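Local coordinates for protein GP37 (Pseudomonas phage phikz, PDB 5FT0) that inhibits the host RNA degradosome during phage infection, probably by binding RNase E and blocking its access to RNA, at residues F161-D166 and I229-Q234. Residues are numbered along the deposited sequence; the frame is centred on the assembly and turned at random.
Sequences FEFLVD and IVRYNQ
The backbone oxygen of Phe163 accepts a hydrogen bond from Arg231, with NE 2.7 Å from O. The bond is short but bent, 138° at the hydrogen, and although the oxygen lies in the plane of the guanidinium, the donor is well tilted from the plane of the carbonyl. The same side chain also meets the Phe163 ring: the guanidinium runs nearly parallel to it, their planes only 4° apart, and overlaps only its CE1 side, with NE 3.3 Å from CE1. Farther back along the arginine, CD sits over the same ring, 3.6 Å from its centroid, in a CH-pi contact. Phe163 brings its ring to this place by setting CG anti to the backbone N, while Arg231 reaches it with a chain extended from CG to NE.

At the next carbonyl of the helix, a water bridges the two elements, donating to Leu164 O at 2.6 Å and to Val230 O, two carbonyls that could not bond to each other directly. Beneath this polar layer the contact turns apolar. Leu164 divides its branches, CD2 lying 3.8 Å from Arg231 CB and CD1 facing Ile229. The CG2 methyl of Ile229 also meets Val165 CG1, at 3.7 Å, and its CD1 approaches the Phe161 ring obliquely; Phe211 of strand 206-217 and Val173 further along helix 158-187 close around the same core.

The example illustrates how a helix can be fixed across an antiparallel sheet, residues 161-166 crossing strand residues 229-232 at 75°: aliphatic branches fill the buried side, and at the more exposed margin one arginine joins a carbonyl hydrogen bond with a CH-pi contact, an arrangement that would restrict guanidinium rotation, while carbonyl dipole and electron-rich ring face would probably stabilise its positive charge.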
loop_
_atom_site.group_PDB
_atom_site.type_symbol
_atom_site.label_atom_id
_atom_site.label_comp_id
_atom_site.label_asym_id
_atom_site.label_seq_id
_atom_site.Cartn_x
_atom_site.Cartn_y
_atom_site.Cartn_z
ATOM N N PHE A 161 -23.934 7.248 19.724
ATOM C CA PHE A 161 -23.365 7.514 18.408
ATOM C C PHE A 161 -22.714 8.889 18.353
ATOM O O PHE A 161 -21.787 9.103 17.565
ATOM C CB PHE A 161 -24.437 7.381 17.327
ATOM C CG PHE A 161 -24.717 5.959 16.924
ATOM C CD1 PHE A 161 -23.975 5.352 15.923
ATOM C CD2 PHE A 161 -25.715 5.229 17.549
ATOM C CE1 PHE A 161 -24.225 4.046 15.553
ATOM C CE2 PHE A 161 -25.969 3.921 17.181
ATOM C CZ PHE A 161 -25.224 3.329 16.182
ATOM N N GLU A 162 -23.185 9.833 19.174
ATOM C CA GLU A 162 -22.486 11.106 19.303
ATOM C C GLU A 162 -21.134 10.924 19.977
ATOM O O GLU A 162 -20.183 11.646 19.664
ATOM C CB GLU A 162 -23.338 12.108 20.085
ATOM C CG GLU A 162 -24.587 12.566 19.347
ATOM C CD GLU A 162 -25.421 13.540 20.156
ATOM O OE1 GLU A 162 -25.071 13.799 21.327
ATOM O OE2 GLU A 162 -26.427 14.048 19.617
ATOM N N PHE A 163 -21.031 9.970 20.901
ATOM C CA PHE A 163 -19.736 9.652 21.489
ATOM C C PHE A 163 -18.797 9.050 20.450
ATOM O O PHE A 163 -17.607 9.380 20.412
ATOM C CB PHE A 163 -19.926 8.702 22.672
ATOM C CG PHE A 163 -18.656 8.051 23.151
ATOM C CD1 PHE A 163 -17.736 8.761 23.906
ATOM C CD2 PHE A 163 -18.395 6.720 22.864
ATOM C CE1 PHE A 163 -16.574 8.156 24.354
ATOM C CE2 PHE A 163 -17.235 6.111 23.310
ATOM C CZ PHE A 163 -16.325 6.828 24.057
ATOM N N LEU A 164 -19.323 8.187 19.578
ATOM C CA LEU A 164 -18.469 7.444 18.657
ATOM C C LEU A 164 -17.923 8.333 17.544
ATOM O O LEU A 164 -16.718 8.325 17.269
ATOM C CB LEU A 164 -19.239 6.264 18.062
ATOM C CG LEU A 164 -19.211 4.937 18.820
ATOM C CD1 LEU A 164 -19.938 3.864 18.023
ATOM C CD2 LEU A 164 -17.780 4.518 19.113
ATOM N N VAL A 165 -18.793 9.096 16.881
ATOM C CA VAL A 165 -18.420 9.758 15.634
ATOM C C VAL A 165 -18.760 11.244 15.665
ATOM O O VAL A 165 -18.892 11.873 14.609
ATOM C CB VAL A 165 -19.102 9.075 14.433
ATOM C CG1 VAL A 165 -18.642 7.633 14.303
ATOM C CG2 VAL A 165 -20.615 9.135 14.576
ATOM N N ASP A 166 -18.896 11.806 16.873
ATOM C CA ASP A 166 -19.305 13.186 17.160
ATOM C C ASP A 166 -20.619 13.591 16.488
ATOM O O ASP A 166 -21.164 12.858 15.655
ATOM C CB ASP A 166 -18.172 14.183 16.835
ATOM C CG ASP A 166 -17.899 14.350 15.345
ATOM O OD1 ASP A 166 -18.826 14.679 14.573
ATOM O OD2 ASP A 166 -16.731 14.153 14.943
ATOM N N ILE A 229 -16.922 0.426 13.837
ATOM C CA ILE A 229 -16.778 1.865 14.009
ATOM C C ILE A 229 -15.738 2.103 15.093
ATOM O O ILE A 229 -15.775 1.459 16.149
ATOM C CB ILE A 229 -18.119 2.530 14.367
ATOM C CG1 ILE A 229 -19.161 2.207 13.295
ATOM C CG2 ILE A 229 -17.947 4.037 14.500
ATOM C CD1 ILE A 229 -20.538 2.725 13.611
ATOM N N VAL A 230 -14.809 3.017 14.829
ATOM C CA VAL A 230 -13.687 3.283 15.721
ATOM C C VAL A 230 -13.770 4.726 16.197
ATOM O O VAL A 230 -13.896 5.648 15.383
ATOM C CB VAL A 230 -12.335 3.024 15.031
ATOM C CG1 VAL A 230 -11.188 3.221 16.019
ATOM C CG2 VAL A 230 -12.302 1.626 14.434
ATOM N N ARG A 231 -13.704 4.915 17.510
ATOM C CA ARG A 231 -13.477 6.222 18.108
ATOM C C ARG A 231 -12.088 6.228 18.723
ATOM O O ARG A 231 -11.750 5.333 19.504
ATOM C CB ARG A 231 -14.520 6.549 19.175
ATOM C CG ARG A 231 -14.358 7.945 19.762
ATOM C CD ARG A 231 -14.947 8.022 21.156
ATOM N NE ARG A 231 -15.180 9.399 21.584
ATOM C CZ ARG A 231 -14.357 10.094 22.363
ATOM N NH1 ARG A 231 -13.235 9.544 22.810
ATOM N NH2 ARG A 231 -14.658 11.341 22.700
ATOM N N TYR A 232 -11.286 7.223 18.365
ATOM C CA TYR A 232 -9.925 7.307 18.859
ATOM C C TYR A 232 -9.894 8.110 20.160
ATOM O O TYR A 232 -10.920 8.596 20.641
ATOM C CB TYR A 232 -9.023 7.883 17.770
ATOM C CG TYR A 232 -8.973 6.986 16.549
ATOM C CD1 TYR A 232 -8.167 5.853 16.531
ATOM C CD2 TYR A 232 -9.755 7.251 15.432
ATOM C CE1 TYR A 232 -8.126 5.021 15.430
ATOM C CE2 TYR A 232 -9.721 6.423 14.322
ATOM C CZ TYR A 232 -8.906 5.310 14.328
ATOM O OH TYR A 232 -8.867 4.481 13.231
ATOM N N ASN A 233 -8.697 8.242 20.745
ATOM C CA ASN A 233 -8.584 8.775 22.103
ATOM C C ASN A 233 -9.219 10.156 22.239
ATOM O O ASN A 233 -9.734 10.493 23.311
ATOM C CB ASN A 233 -7.116 8.811 22.535
ATOM C CG ASN A 233 -6.230 9.532 21.540
ATOM O OD1 ASN A 233 -6.376 9.369 20.326
ATOM N ND2 ASN A 233 -5.305 10.339 22.050
ATOM N N GLN A 234 -9.210 10.954 21.174
ATOM C CA GLN A 234 -9.903 12.232 21.127
ATOM C C GLN A 234 -10.778 12.304 19.881
ATOM O O GLN A 234 -10.453 11.700 18.853
ATOM C CB GLN A 234 -8.913 13.410 21.133
ATOM C CG GLN A 234 -8.795 14.145 22.473
ATOM C CD GLN A 234 -8.080 13.332 23.543
ATOM O OE1 GLN A 234 -6.931 12.921 23.365
ATOM N NE2 GLN A 234 -8.754 13.108 24.668
HETATM O O HOH W 1 -15.116 8.460 15.209
#